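Local coordinates for viral structural protein 4 (Bombyx mori cytoplasmic polyhedrosis virus, PDB 6TZ0), which binds GTP, probably through a P-loop, and accompanies the viral RNA-dependent RNA polymerase, whose work in transcription it probably supports, at residues G524-Q527 with L528-D532; D236-I239 with R240-G244; L167-N170 with Y171-Q174. One frame throughout, in Å; residues are numbered along the deposited sequence.

Contact 1 (G524-Q527 with L528-D532); sequences GVVQ and LFLRD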
loop_
_atom_site.group_PDB
_atom_site.type_symbol
_atom_site.label_atom_id
_atom_site.label_comp_id
_atom_site.label_asym_id
_atom_site.label_seq_id
_atom_site.Cartn_x
_atom_site.Cartn_y
_atom_site.Cartn_z
ATOM N N GLY B 524 -35.308 -20.755 29.582
ATOM C CA GLY B 524 -33.915 -21.164 29.535
ATOM C C GLY B 524 -33.515 -21.856 28.252
ATOM O O GLY B 524 -32.322 -21.907 27.934
ATOM N N VAL B 525 -34.487 -22.383 27.505
ATOM C CA VAL B 525 -34.194 -23.011 26.223
ATOM C C VAL B 525 -33.762 -21.959 25.216
ATOM O O VAL B 525 -32.794 -22.143 24.470
ATOM C CB VAL B 525 -35.425 -23.773 25.713
ATOM C CG1 VAL B 525 -35.057 -24.654 24.537
ATOM C CG2 VAL B 525 -36.072 -24.525 26.832
ATOM N N VAL B 526 -34.489 -20.842 25.186
ATOM C CA VAL B 526 -34.166 -19.726 24.311
ATOM C C VAL B 526 -32.824 -19.129 24.697
ATOM O O VAL B 526 -32.027 -18.742 23.837
ATOM C CB VAL B 526 -35.296 -18.687 24.380
ATOM C CG1 VAL B 526 -35.041 -17.529 23.432
ATOM C CG2 VAL B 526 -36.627 -19.346 24.107
ATOM N N GLN B 527 -32.537 -19.094 25.998
ATOM C CA GLN B 527 -31.276 -18.556 26.488
ATOM C C GLN B 527 -30.099 -19.430 26.082
ATOM O O GLN B 527 -29.063 -18.917 25.642
ATOM C CB GLN B 527 -31.347 -18.411 28.004
ATOM C CG GLN B 527 -32.330 -17.371 28.464
ATOM C CD GLN B 527 -31.893 -15.979 28.105
ATOM O OE1 GLN B 527 -30.728 -15.631 28.256
ATOM N NE2 GLN B 527 -32.820 -15.177 27.606
ATOM N N LEU B 528 -30.250 -20.751 26.192
ATOM C CA LEU B 528 -29.189 -21.661 25.768
ATOM C C LEU B 528 -29.010 -21.641 24.253
ATOM O O LEU B 528 -27.877 -21.707 23.753
ATOM C CB LEU B 528 -29.499 -23.067 26.261
ATOM C CG LEU B 528 -28.447 -24.137 25.998
ATOM C CD1 LEU B 528 -27.149 -23.784 26.686
ATOM C CD2 LEU B 528 -28.959 -25.457 26.492
ATOM N N PHE B 529 -30.116 -21.515 23.514
ATOM C CA PHE B 529 -30.055 -21.436 22.058
ATOM C C PHE B 529 -29.347 -20.168 21.599
ATOM O O PHE B 529 -28.514 -20.210 20.682
ATOM C CB PHE B 529 -31.472 -21.516 21.494
ATOM C CG PHE B 529 -31.539 -21.458 20.001
ATOM C CD1 PHE B 529 -31.086 -22.515 19.238
ATOM C CD2 PHE B 529 -32.090 -20.362 19.362
ATOM C CE1 PHE B 529 -31.149 -22.467 17.866
ATOM C CE2 PHE B 529 -32.157 -20.312 17.988
ATOM C CZ PHE B 529 -31.688 -21.365 17.242
ATOM N N LEU B 530 -29.635 -19.038 22.249
ATOM C CA LEU B 530 -28.963 -17.796 21.896
ATOM C C LEU B 530 -27.506 -17.795 22.319
ATOM O O LEU B 530 -26.678 -17.207 21.618
ATOM C CB LEU B 530 -29.687 -16.605 22.510
ATOM C CG LEU B 530 -31.017 -16.303 21.841
ATOM C CD1 LEU B 530 -31.732 -15.178 22.544
ATOM C CD2 LEU B 530 -30.770 -15.962 20.397
ATOM N N ARG B 531 -27.178 -18.441 23.446
ATOM C CA ARG B 531 -25.782 -18.621 23.832
ATOM C C ARG B 531 -25.012 -19.370 22.755
ATOM O O ARG B 531 -23.901 -18.973 22.388
ATOM C CB ARG B 531 -25.688 -19.354 25.178
ATOM C CG ARG B 531 -24.259 -19.516 25.726
ATOM C CD ARG B 531 -23.640 -20.878 25.415
ATOM N NE ARG B 531 -22.217 -20.921 25.713
ATOM C CZ ARG B 531 -21.381 -21.804 25.182
ATOM N NH1 ARG B 531 -21.826 -22.696 24.312
ATOM N NH2 ARG B 531 -20.096 -21.777 25.496
ATOM N N ASP B 532 -25.584 -20.460 22.240
ATOM C CA ASP B 532 -24.856 -21.255 21.255
ATOM C C ASP B 532 -24.762 -20.546 19.906
ATOM O O ASP B 532 -23.731 -20.635 19.228
ATOM C CB ASP B 532 -25.504 -22.623 21.112
ATOM C CG ASP B 532 -25.205 -23.531 22.277
ATOM O OD1 ASP B 532 -24.125 -23.398 22.878
ATOM O OD2 ASP B 532 -26.052 -24.388 22.585
#

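Contact 2 (D236-I239 with R240-G244); sequences DAVI and RKLYG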
loop_
_atom_site.group_PDB
_atom_site.type_symbol
_atom_site.label_atom_id
_atom_site.label_comp_id
_atom_site.label_asym_id
_atom_site.label_seq_id
_atom_site.Cartn_x
_atom_site.Cartn_y
_atom_site.Cartn_z
ATOM N N ASP B 236 1.699 -17.973 61.053
ATOM C CA ASP B 236 3.137 -18.194 60.937
ATOM C C ASP B 236 3.853 -17.999 62.266
ATOM O O ASP B 236 4.882 -18.636 62.512
ATOM C CB ASP B 236 3.735 -17.258 59.888
ATOM C CG ASP B 236 3.265 -17.576 58.486
ATOM O OD1 ASP B 236 2.905 -18.739 58.223
ATOM O OD2 ASP B 236 3.270 -16.667 57.635
ATOM N N ALA B 237 3.324 -17.137 63.135
ATOM C CA ALA B 237 3.940 -16.936 64.441
ATOM C C ALA B 237 3.730 -18.143 65.342
ATOM O O ALA B 237 4.623 -18.507 66.114
ATOM C CB ALA B 237 3.381 -15.677 65.096
ATOM N N VAL B 238 2.568 -18.793 65.231
ATOM C CA VAL B 238 2.273 -19.966 66.047
ATOM C C VAL B 238 3.156 -21.138 65.638
ATOM O O VAL B 238 3.707 -21.844 66.490
ATOM C CB VAL B 238 0.778 -20.311 65.940
ATOM C CG1 VAL B 238 0.452 -21.548 66.744
ATOM C CG2 VAL B 238 -0.063 -19.138 66.395
ATOM N N ILE B 239 3.331 -21.342 64.331
ATOM C CA ILE B 239 4.235 -22.374 63.833
ATOM C C ILE B 239 5.677 -22.031 64.173
ATOM O O ILE B 239 6.482 -22.916 64.484
ATOM C CB ILE B 239 4.034 -22.545 62.316
ATOM C CG1 ILE B 239 2.568 -22.831 62.007
ATOM C CG2 ILE B 239 4.890 -23.657 61.768
ATOM C CD1 ILE B 239 2.032 -24.047 62.677
ATOM N N ARG B 240 6.015 -20.745 64.177
ATOM C CA ARG B 240 7.394 -20.338 64.388
ATOM C C ARG B 240 7.813 -20.436 65.853
ATOM O O ARG B 240 8.980 -20.719 66.138
ATOM C CB ARG B 240 7.577 -18.916 63.861
ATOM C CG ARG B 240 8.999 -18.465 63.726
ATOM C CD ARG B 240 9.072 -17.014 63.309
ATOM N NE ARG B 240 8.571 -16.770 61.963
ATOM C CZ ARG B 240 9.319 -16.830 60.869
ATOM N NH1 ARG B 240 10.607 -17.131 60.957
ATOM N NH2 ARG B 240 8.780 -16.583 59.685
ATOM N N LYS B 241 6.896 -20.212 66.798
ATOM C CA LYS B 241 7.269 -20.282 68.208
ATOM C C LYS B 241 6.825 -21.565 68.895
ATOM O O LYS B 241 7.339 -21.881 69.971
ATOM C CB LYS B 241 6.693 -19.097 68.996
ATOM C CG LYS B 241 5.195 -19.172 69.227
ATOM C CD LYS B 241 4.681 -17.988 70.021
ATOM C CE LYS B 241 5.083 -18.089 71.481
ATOM N NZ LYS B 241 4.422 -19.240 72.148
ATOM N N LEU B 242 5.893 -22.309 68.310
ATOM C CA LEU B 242 5.299 -23.450 68.982
ATOM C C LEU B 242 5.863 -24.774 68.498
ATOM O O LEU B 242 5.849 -25.757 69.245
ATOM C CB LEU B 242 3.779 -23.424 68.785
ATOM C CG LEU B 242 2.901 -24.370 69.598
ATOM C CD1 LEU B 242 3.033 -24.045 71.069
ATOM C CD2 LEU B 242 1.454 -24.271 69.160
ATOM N N TYR B 243 6.388 -24.814 67.279
ATOM C CA TYR B 243 6.972 -26.025 66.728
ATOM C C TYR B 243 8.457 -25.876 66.436
ATOM O O TYR B 243 9.051 -26.787 65.862
ATOM C CB TYR B 243 6.220 -26.437 65.465
ATOM C CG TYR B 243 4.798 -26.838 65.749
ATOM C CD1 TYR B 243 4.497 -28.117 66.196
ATOM C CD2 TYR B 243 3.760 -25.931 65.605
ATOM C CE1 TYR B 243 3.206 -28.484 66.469
ATOM C CE2 TYR B 243 2.462 -26.290 65.875
ATOM C CZ TYR B 243 2.193 -27.565 66.314
ATOM O OH TYR B 243 0.895 -27.930 66.583
ATOM N N GLY B 244 9.072 -24.762 66.811
ATOM C CA GLY B 244 10.510 -24.635 66.687
ATOM C C GLY B 244 11.017 -24.295 65.306
ATOM O O GLY B 244 12.092 -24.760 64.913
#

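Contact 3 (L167-N170 with Y171-Q174); sequences LIPN and YINQ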
loop_
_atom_site.group_PDB
_atom_site.type_symbol
_atom_site.label_atom_id
_atom_site.label_comp_id
_atom_site.label_asym_id
_atom_site.label_seq_id
_atom_site.Cartn_x
_atom_site.Cartn_y
_atom_site.Cartn_z
ATOM N N LEU B 167 10.953 -8.623 32.358
ATOM C CA LEU B 167 12.018 -8.016 33.135
ATOM C C LEU B 167 13.403 -8.428 32.675
ATOM O O LEU B 167 14.387 -8.030 33.300
ATOM C CB LEU B 167 11.838 -8.366 34.609
ATOM C CG LEU B 167 10.567 -7.779 35.210
ATOM C CD1 LEU B 167 10.333 -8.312 36.597
ATOM C CD2 LEU B 167 10.659 -6.272 35.231
ATOM N N ILE B 168 13.506 -9.220 31.619
ATOM C CA ILE B 168 14.823 -9.594 31.096
ATOM C C ILE B 168 15.449 -8.379 30.420
ATOM O O ILE B 168 14.747 -7.653 29.695
ATOM C CB ILE B 168 14.694 -10.777 30.129
ATOM C CG1 ILE B 168 14.220 -12.025 30.873
ATOM C CG2 ILE B 168 15.998 -11.079 29.433
ATOM C CD1 ILE B 168 13.879 -13.188 29.971
ATOM N N PRO B 169 16.726 -8.083 30.667
ATOM C CA PRO B 169 17.388 -6.961 29.996
ATOM C C PRO B 169 17.495 -7.165 28.493
ATOM O O PRO B 169 17.292 -8.256 27.960
ATOM C CB PRO B 169 18.772 -6.938 30.645
ATOM C CG PRO B 169 18.577 -7.577 31.946
ATOM C CD PRO B 169 17.555 -8.633 31.748
ATOM N N ASN B 170 17.836 -6.075 27.806
ATOM C CA ASN B 170 17.853 -6.094 26.348
ATOM C C ASN B 170 19.014 -6.915 25.807
ATOM O O ASN B 170 18.847 -7.649 24.829
ATOM C CB ASN B 170 17.912 -4.670 25.802
ATOM C CG ASN B 170 16.607 -3.932 25.964
ATOM O OD1 ASN B 170 15.537 -4.492 25.759
ATOM N ND2 ASN B 170 16.689 -2.663 26.326
ATOM N N TYR B 171 20.190 -6.811 26.431
ATOM C CA TYR B 171 21.358 -7.537 25.939
ATOM C C TYR B 171 21.219 -9.045 26.129
ATOM O O TYR B 171 21.705 -9.821 25.297
ATOM C CB TYR B 171 22.632 -6.995 26.598
ATOM C CG TYR B 171 22.613 -6.921 28.111
ATOM C CD1 TYR B 171 22.975 -8.012 28.888
ATOM C CD2 TYR B 171 22.240 -5.753 28.759
ATOM C CE1 TYR B 171 22.954 -7.947 30.264
ATOM C CE2 TYR B 171 22.219 -5.679 30.133
ATOM C CZ TYR B 171 22.575 -6.779 30.877
ATOM O OH TYR B 171 22.554 -6.708 32.248
ATOM N N ILE B 172 20.510 -9.478 27.172
ATOM C CA ILE B 172 20.228 -10.901 27.329
ATOM C C ILE B 172 19.278 -11.384 26.236
ATOM O O ILE B 172 19.457 -12.476 25.683
ATOM C CB ILE B 172 19.689 -11.181 28.744
ATOM C CG1 ILE B 172 20.726 -10.777 29.784
ATOM C CG2 ILE B 172 19.355 -12.646 28.932
ATOM C CD1 ILE B 172 22.024 -11.537 29.670
ATOM N N ASN B 173 18.291 -10.559 25.873
ATOM C CA ASN B 173 17.420 -10.870 24.743
ATOM C C ASN B 173 18.185 -10.925 23.431
ATOM O O ASN B 173 17.827 -11.700 22.541
ATOM C CB ASN B 173 16.306 -9.834 24.622
ATOM C CG ASN B 173 15.265 -9.969 25.694
ATOM O OD1 ASN B 173 14.869 -11.073 26.054
ATOM N ND2 ASN B 173 14.798 -8.843 26.205
ATOM N N GLN B 174 19.224 -10.101 23.290
ATOM C CA GLN B 174 20.089 -10.189 22.119
ATOM C C GLN B 174 20.889 -11.485 22.116
ATOM O O GLN B 174 21.191 -12.023 21.047
ATOM C CB GLN B 174 21.021 -8.982 22.082
ATOM C CG GLN B 174 20.281 -7.674 21.936
ATOM C CD GLN B 174 21.158 -6.468 22.139
ATOM O OE1 GLN B 174 22.366 -6.583 22.302
ATOM N NE2 GLN B 174 20.540 -5.305 22.202
#

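Contact 1 (G524-Q527 with L528-D532)
Leu530 packs back along helix 524-537 onto Val526, one turn earlier. Its CB and CG both lie close to Val526 O. CG stands anti to the carbonyl carbon (chi1 -72°), which turns the chain back over that oxygen and leads CD1, 3.8 Å from Val526 O, to Val526 CG1 at 4.2 Å; the two branches run alongside each other in the same direction. In the backbone, Leu530 N donates to Val526 O at 2.9 Å with an N-H...O angle of 157°, and the N-H groups of Leu528, Phe529 and Arg531 likewise donate to O of Gly524, Val525 and Gln527. Helix 417-427 covers Val526 with Ala422, Ser423 and Leu426. Gln527 borders the nucleotide site, touching Lys355 and Arg520, two residues that bind GTP in another structure of this protein; no nucleotide is bound to this chain here. At residues 531-532, Arg531 NH1 meets Asp532 OD1 at 2.8 Å in a salt bridge, the oxygen lying at the guanidinium edge and in its plane. Arg531 NE is bonded to Thr513 OG1, and Asp532 OD2 to Tyr437 OH. The chemistry is thus divided: aliphatic contacts seat the helix on its neighbour, while these second partners probably limit rotation of the ion pair.

Contact 2 (D236-I239 with R240-G244)
Helix 236-242 ends where Ile239 lies against Tyr243 and Val238 against Leu242, two i/i+4 pairs at the C-terminal exit of a short surface helix. Ile239 CG1 stands anti to the carbonyl carbon and the chain bends at chi2 (-59°), which brings CD1 to the Tyr243 ring. There it lies by the CD2-CE2 bond, Ile239 CD1 being 3.9 Å from Tyr243 CD2, and the two side chains meet at a slant. Leu213 from a nearby loop touches both, and Tyr243 OH is bonded to NH1 of Arg234, just before the helix. Val238 and Leu242 lie alongside each other, with Val238 CG1 3.8 Å from Leu242 CD2. Farther back, Lys241 N donates to Ala237 O at 2.9 Å, and Arg240 N to Asp236 O at 2.9 Å. The charged ends of Asp236 and Arg240 turn to other partners: Asp236 OD1 to Asn230 ND2, and the Arg240 guanidinium to Phe250 in a cation-pi contact. The last backbone bond, Tyr243 N to Ile239 O, is weak at 3.4 Å. Tyr243 is the first residue to leave helical angles, and Gly244 follows with a positive phi of 80°, a helix exit through glycine in the left-handed region.

Contact 3 (L167-N170 with Y171-Q174)
Ile168 and Ile172 form the apolar centre, their CG2 methyls meeting at 3.7 Å as the two side chains cross at about a right angle. Pro169 widens it from the ring side, its CD lying 4.3 Å from Ile172 CG1. The same proline lays its CB over one face of the Tyr171 ring, Pro169 CB being 4.0 Å from the ring centroid and 23° off the normal, a CH-pi contact displaced toward the rim of the ring. Tyr171 can receive it because its CG stands between the backbone N and the carbonyl carbon (chi1 52°), which brings the face of the ring against Pro169. Pro169 occupies the N-cap of helix 170-176, at the end of the short loop from helix 162-166. The first turn is tied down by Asn173 N donating to Pro169 O at 3.3 Å, with an N-H...O angle of 160°, and by Gln174 N donating to Asn170 O at 2.9 Å. The Asn173 amide bridges the two characters of the contact: its OD1 lies 3.6 Å from Ile168 CG2, whereas ND2 faces the partner protein. Thr462 OG1 of the RNA-dependent RNA polymerase chain is hydrogen-bonded to Asn170 OD1 and more weakly to Asn173 ND2, and Arg458 of that polymerase chain packs on Asn170 and Gln174. Gln174 runs straight on past CG and carries its amide to a loop of its own chain, where NE2 bonds to Gly65 O and OE1 more weakly to Leu67 N.

How the contacts relate
Along the chain the order is contact 3, contact 2, contact 1, each confined to one short piece of chain and none touching another. The centres of contacts 2 and 3 lie about 42 Å apart. Those of contacts 1 and 3 are about 49 Å apart, on opposite sides of the chain's centre, and those of contacts 1 and 2 about 55 Å. Contact 1 is on helix 524-537, in the connection between neighbouring strands 504-507 and 543-545 of the parallel sheet that also carries the GTP-binding loop. Contact 3 opens helix 170-176 against the polymerase, while contact 2 closes surface helix 236-242. The GTP-site helix and this polymerase contact thus lie far apart in the chain.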